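Local coordinates for protein N-acyl-D-glutamate deacylase (PDB 3GIP) that hydrolyses N-acyl-D-glutamate to D-glutamate and a carboxylate, as a zinc-containing deacylase of the amidohydrolase superfamily, at residues D132-M137 against D469-Q474; G423-V428 against L456-E461. One frame throughout, in Å; residues are numbered along the deposited sequence.

Interactions 1 and 2 lie on the same side of the chain's centre, each about 20 Å from it and with their own centres about 14 Å apart. Along the chain the order is 132-137, 423-428, 456-461, 469-474, so the local pairing of interaction 2 falls between the two halves of the long-range interaction 1. Strands 428-431 and 452-457 pair in interaction 2, and strand 460-463 leads on to the C-terminal loop. The two contacts touch: Gln-474 packs on Trp-425 and Asn-458, and Pro-472 on Val-457. Interaction 2 holds the beta region together, and interaction 1 fastens the tail that follows it to a loop of the barrel.

Interaction 1 (D132-M137 against D469-Q474); sequences DAQRPM and DGRPGQ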
loop_
_atom_site.group_PDB
_atom_site.type_symbol
_atom_site.label_atom_id
_atom_site.label_comp_id
_atom_site.label_asym_id
_atom_site.label_seq_id
_atom_site.Cartn_x
_atom_site.Cartn_y
_atom_site.Cartn_z
ATOM N N ASP A 132 -16.166 -11.959 -1.641
ATOM C CA ASP A 132 -16.564 -13.165 -0.916
ATOM C C ASP A 132 -16.860 -14.299 -1.893
ATOM O O ASP A 132 -16.562 -15.461 -1.617
ATOM C CB ASP A 132 -17.817 -12.925 -0.061
ATOM C CG ASP A 132 -17.580 -11.967 1.092
ATOM O OD1 ASP A 132 -16.499 -12.018 1.719
ATOM O OD2 ASP A 132 -18.496 -11.171 1.388
ATOM N N ALA A 133 -17.452 -13.949 -3.033
ATOM C CA ALA A 133 -17.818 -14.920 -4.063
ATOM C C ALA A 133 -16.615 -15.429 -4.850
ATOM O O ALA A 133 -16.585 -16.579 -5.286
ATOM C CB ALA A 133 -18.836 -14.301 -5.013
ATOM N N GLN A 134 -15.631 -14.560 -5.043
ATOM C CA GLN A 134 -14.412 -14.905 -5.762
ATOM C C GLN A 134 -13.268 -14.506 -4.840
ATOM O O GLN A 134 -12.649 -13.457 -5.021
ATOM C CB GLN A 134 -14.335 -14.125 -7.078
ATOM C CG GLN A 134 -13.068 -14.373 -7.892
ATOM C CD GLN A 134 -13.008 -13.522 -9.151
ATOM O OE1 GLN A 134 -13.135 -12.298 -9.095
ATOM N NE2 GLN A 134 -12.807 -14.170 -10.295
ATOM N N ARG A 135 -13.008 -15.349 -3.845
ATOM C CA ARG A 135 -11.971 -15.095 -2.851
ATOM C C ARG A 135 -10.629 -14.682 -3.439
ATOM O O ARG A 135 -10.143 -15.285 -4.395
ATOM C CB ARG A 135 -11.789 -16.322 -1.953
ATOM C CG ARG A 135 -13.010 -16.654 -1.100
ATOM C CD ARG A 135 -13.407 -15.478 -0.217
ATOM N NE ARG A 135 -14.593 -15.762 0.590
ATOM C CZ ARG A 135 -14.617 -16.596 1.625
ATOM N NH1 ARG A 135 -13.515 -17.237 1.992
ATOM N NH2 ARG A 135 -15.747 -16.794 2.292
ATOM N N PRO A 136 -10.013 -13.637 -2.864
ATOM C CA PRO A 136 -8.717 -13.114 -3.307
ATOM C C PRO A 136 -7.572 -14.038 -2.907
ATOM O O PRO A 136 -7.701 -14.823 -1.971
ATOM C CB PRO A 136 -8.645 -11.759 -2.611
ATOM C CG PRO A 136 -9.336 -12.034 -1.303
ATOM C CD PRO A 136 -10.548 -12.839 -1.745
ATOM N N MET A 137 -6.454 -13.942 -3.620
ATOM C CA MET A 137 -5.289 -14.774 -3.334
ATOM C C MET A 137 -4.719 -14.459 -1.955
ATOM O O MET A 137 -4.216 -15.343 -1.258
ATOM C CB MET A 137 -4.204 -14.548 -4.390
ATOM C CG MET A 137 -3.018 -15.490 -4.261
ATOM S SD MET A 137 -3.470 -17.211 -4.569
ATOM C CE MET A 137 -3.405 -17.250 -6.372
ATOM N N ASP A 469 -7.938 -24.338 -7.072
ATOM C CA ASP A 469 -9.315 -23.862 -7.096
ATOM C C ASP A 469 -9.496 -22.564 -6.314
ATOM O O ASP A 469 -8.871 -21.548 -6.623
ATOM C CB ASP A 469 -10.246 -24.940 -6.529
ATOM C CG ASP A 469 -10.103 -26.271 -7.244
ATOM O OD1 ASP A 469 -10.363 -26.323 -8.465
ATOM O OD2 ASP A 469 -9.727 -27.265 -6.584
ATOM N N GLY A 470 -10.358 -22.606 -5.303
ATOM C CA GLY A 470 -10.615 -21.429 -4.494
ATOM C C GLY A 470 -9.377 -20.921 -3.782
ATOM O O GLY A 470 -8.556 -21.705 -3.304
ATOM N N ARG A 471 -9.245 -19.601 -3.711
ATOM C CA ARG A 471 -8.103 -18.975 -3.051
ATOM C C ARG A 471 -8.410 -18.778 -1.562
ATOM O O ARG A 471 -9.574 -18.695 -1.171
ATOM C CB ARG A 471 -7.777 -17.657 -3.754
ATOM C CG ARG A 471 -7.258 -17.873 -5.182
ATOM C CD ARG A 471 -7.041 -16.563 -5.921
ATOM N NE ARG A 471 -8.288 -15.985 -6.415
ATOM C CZ ARG A 471 -8.930 -16.402 -7.502
ATOM N NH1 ARG A 471 -8.445 -17.407 -8.221
ATOM N NH2 ARG A 471 -10.057 -15.810 -7.877
ATOM N N PRO A 472 -7.365 -18.699 -0.713
ATOM C CA PRO A 472 -7.499 -18.531 0.741
ATOM C C PRO A 472 -7.666 -17.138 1.348
ATOM O O PRO A 472 -7.916 -17.018 2.550
ATOM C CB PRO A 472 -6.244 -19.212 1.262
ATOM C CG PRO A 472 -5.231 -18.767 0.259
ATOM C CD PRO A 472 -5.954 -18.937 -1.074
ATOM N N GLY A 473 -7.525 -16.095 0.539
ATOM C CA GLY A 473 -7.660 -14.745 1.061
ATOM C C GLY A 473 -9.027 -14.435 1.642
ATOM O O GLY A 473 -10.038 -15.000 1.222
ATOM N N GLN A 474 -9.054 -13.528 2.612
ATOM C CA GLN A 474 -10.295 -13.123 3.256
ATOM C C GLN A 474 -10.481 -11.619 3.177
ATOM O O GLN A 474 -9.508 -10.866 3.111
ATOM C CB GLN A 474 -10.290 -13.515 4.736
ATOM C CG GLN A 474 -10.409 -14.997 5.030
ATOM C CD GLN A 474 -10.338 -15.282 6.520
ATOM O OE1 GLN A 474 -10.905 -14.546 7.328
ATOM N NE2 GLN A 474 -9.649 -16.356 6.889
HETATM O O HOH W 1 -11.004 -17.992 -5.131
HETATM O O HOH W 2 -9.895 -13.067 -6.614
HETATM O O HOH W 3 -10.955 -17.430 1.146
#
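Arg-471 lies against the backbone of Arg-135 to Met-137, where the C-terminal tail of this amidohydrolase crosses the loop that leads from helix 124-133 of the TIM-barrel domain to strand 139-145. Its NE gives a weak, bent hydrogen bond to Arg-135 O, 2.8 Å long with 128° at the hydrogen. The side chain starts beside its own backbone N (chi1 -67°) and turns at chi3 (-78°), which brings the guanidinium back alongside Gln-134; there CG of Gln-134 meets the guanidinium edge in plane, 3.3 Å from Arg-471 NH2. Met-137 crosses the same arginine at about a right angle, its CE 3.7 Å from Arg-471 CD, so the aliphatic part of the arginine is packed while its polar end is bonded.

One step further along, the chains meet through backbone: Gly-473 N donates a weak bond to Pro-136 O (2.8 Å). Gly-473, with no side chain, lets the backbones come within 4.8 Å between the CA atoms of Pro-136 and Gly-473. The Pro-136 ring lies over the Gly-473 carbonyl.

Three waters fill out the joint. Water 1 bridges Arg-471 N and Arg-135 O and also sits over the centre of the Arg-471 guanidinium, 3.4 Å above its plane; water 2 accepts from Arg-471 NH2 and lies close to Arg-135 O, a pairing that competing acceptors leave doubtful. Further out, Arg-135 NE holds Asp-132 O at the helix end by a weak bond, and Asp-132 forms a salt bridge with Arg-477 of the tail. Phe-73 of helix 72-75 backs Pro-136, and Gln-474 pairs by backbone with Val-140. Water 3 lies in the plane of the Arg-135 guanidinium, takes a bond from NH1 and donates to both Arg-471 O and Gly-473 O, the last at 2.6 Å.

Interaction 2 (G423-V428 against L456-E461); sequences GAWADV and LVNGAE
A type I' beta turn, Val-457 to Ala-460, closes the hairpin of strands 452-457 and 460-463, and the loop entering strand 428-431 docks on its tip in the beta domain beside the amidohydrolase barrel. Val-428 and Leu-456 form an antiparallel hydrogen-bonded pair: Val-428 N donates to Leu-456 O (2.9 Å), and Leu-456 N returns a straighter bond to Val-428 O (2.7 Å, 168°). Their side chains share the sheet face that packs on Ile-11 of strand 7-12.

Beyond this pair the loop grips the turn itself. Ala-426, centre of an inverse gamma turn, presents its O to Gly-459 N at 2.9 Å, with the donor above the carbonyl plane, and its CB rests on Gly-459. The carboxylate of Asp-427 folds back beside its own backbone N (chi1 -70°), and OD1 receives Asn-458 N nearly along its C-O axis, at 2.9 Å. OD2 is held by a salt bridge to Arg-417, so both oxygens of this buried carboxylate are engaged.

The Asn-458 side chain runs alongside Asp-427 and ends against Trp-425, whose ring plane stands 74° from the amide plane. Arg-35 and Arg-417 make cation-pi contacts with that indole. Asp-427 CA makes a CA-H...O contact to Leu-456 O at 3.2 Å.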
loop_
_atom_site.group_PDB
_atom_site.type_symbol
_atom_site.label_atom_id
_atom_site.label_comp_id
_atom_site.label_asym_id
_atom_site.label_seq_id
_atom_site.Cartn_x
_atom_site.Cartn_y
_atom_site.Cartn_z
ATOM N N GLY A 423 -3.349 -19.027 17.954
ATOM C CA GLY A 423 -4.662 -18.424 17.815
ATOM C C GLY A 423 -4.807 -17.424 16.683
ATOM O O GLY A 423 -5.910 -17.198 16.183
ATOM N N ALA A 424 -3.701 -16.814 16.278
ATOM C CA ALA A 424 -3.744 -15.838 15.198
ATOM C C ALA A 424 -3.854 -16.546 13.855
ATOM O O ALA A 424 -3.536 -17.728 13.743
ATOM C CB ALA A 424 -2.492 -14.970 15.234
ATOM N N TRP A 425 -4.320 -15.825 12.840
ATOM C CA TRP A 425 -4.444 -16.398 11.508
ATOM C C TRP A 425 -3.066 -16.791 10.989
ATOM O O TRP A 425 -2.078 -16.086 11.215
ATOM C CB TRP A 425 -5.098 -15.401 10.556
ATOM C CG TRP A 425 -6.556 -15.224 10.807
ATOM C CD1 TRP A 425 -7.167 -14.162 11.408
ATOM C CD2 TRP A 425 -7.595 -16.151 10.473
ATOM N NE1 TRP A 425 -8.527 -14.369 11.468
ATOM C CE2 TRP A 425 -8.816 -15.582 10.902
ATOM C CE3 TRP A 425 -7.613 -17.409 9.854
ATOM C CZ2 TRP A 425 -10.044 -16.228 10.729
ATOM C CZ3 TRP A 425 -8.838 -18.052 9.682
ATOM C CH2 TRP A 425 -10.036 -17.458 10.120
ATOM N N ALA A 426 -3.007 -17.912 10.282
ATOM C CA ALA A 426 -1.742 -18.410 9.766
ATOM C C ALA A 426 -1.238 -17.769 8.474
ATOM O O ALA A 426 -1.072 -18.453 7.457
ATOM C CB ALA A 426 -1.809 -19.928 9.603
ATOM N N ASP A 427 -1.017 -16.455 8.512
ATOM C CA ASP A 427 -0.453 -15.735 7.368
ATOM C C ASP A 427 1.034 -15.837 7.698
ATOM O O ASP A 427 1.495 -15.258 8.685
ATOM C CB ASP A 427 -0.877 -14.260 7.353
ATOM C CG ASP A 427 -2.351 -14.068 7.036
ATOM O OD1 ASP A 427 -2.950 -14.949 6.383
ATOM O OD2 ASP A 427 -2.906 -13.018 7.423
ATOM N N VAL A 428 1.781 -16.574 6.884
ATOM C CA VAL A 428 3.194 -16.798 7.166
ATOM C C VAL A 428 4.096 -16.706 5.948
ATOM O O VAL A 428 3.710 -17.088 4.846
ATOM C CB VAL A 428 3.400 -18.212 7.775
ATOM C CG1 VAL A 428 4.837 -18.392 8.233
ATOM C CG2 VAL A 428 2.432 -18.438 8.923
ATOM N N LEU A 456 2.106 -18.647 3.264
ATOM C CA LEU A 456 0.812 -19.200 3.629
ATOM C C LEU A 456 -0.131 -18.040 3.898
ATOM O O LEU A 456 0.254 -17.038 4.506
ATOM C CB LEU A 456 0.905 -20.048 4.902
ATOM C CG LEU A 456 1.793 -21.290 4.939
ATOM C CD1 LEU A 456 1.696 -21.924 6.327
ATOM C CD2 LEU A 456 1.355 -22.279 3.870
ATOM N N VAL A 457 -1.361 -18.169 3.420
ATOM C CA VAL A 457 -2.392 -17.172 3.651
ATOM C C VAL A 457 -3.478 -17.970 4.356
ATOM O O VAL A 457 -4.029 -18.913 3.787
ATOM C CB VAL A 457 -2.940 -16.588 2.332
ATOM C CG1 VAL A 457 -4.188 -15.760 2.604
ATOM C CG2 VAL A 457 -1.876 -15.716 1.673
ATOM N N ASN A 458 -3.756 -17.615 5.605
ATOM C CA ASN A 458 -4.761 -18.323 6.389
ATOM C C ASN A 458 -4.496 -19.828 6.378
ATOM O O ASN A 458 -5.416 -20.643 6.249
ATOM C CB ASN A 458 -6.155 -18.004 5.850
ATOM C CG ASN A 458 -6.494 -16.531 5.975
ATOM O OD1 ASN A 458 -6.972 -15.906 5.029
ATOM N ND2 ASN A 458 -6.250 -15.969 7.153
ATOM N N GLY A 459 -3.221 -20.182 6.509
ATOM C CA GLY A 459 -2.820 -21.577 6.548
ATOM C C GLY A 459 -2.683 -22.310 5.226
ATOM O O GLY A 459 -2.225 -23.455 5.201
ATOM N N ALA A 460 -3.076 -21.672 4.129
ATOM C CA ALA A 460 -2.987 -22.311 2.819
ATOM C C ALA A 460 -1.831 -21.757 1.994
ATOM O O ALA A 460 -1.607 -20.549 1.953
ATOM C CB ALA A 460 -4.297 -22.128 2.066
ATOM N N GLU A 461 -1.102 -22.645 1.327
ATOM C CA GLU A 461 0.021 -22.218 0.501
ATOM C C GLU A 461 -0.424 -21.431 -0.726
ATOM O O GLU A 461 -1.336 -21.846 -1.444
ATOM C CB GLU A 461 0.835 -23.425 0.029
ATOM C CG GLU A 461 1.980 -23.043 -0.914
ATOM C CD GLU A 461 2.702 -24.240 -1.511
ATOM O OE1 GLU A 461 2.427 -25.385 -1.089
ATOM O OE2 GLU A 461 3.554 -24.031 -2.401
#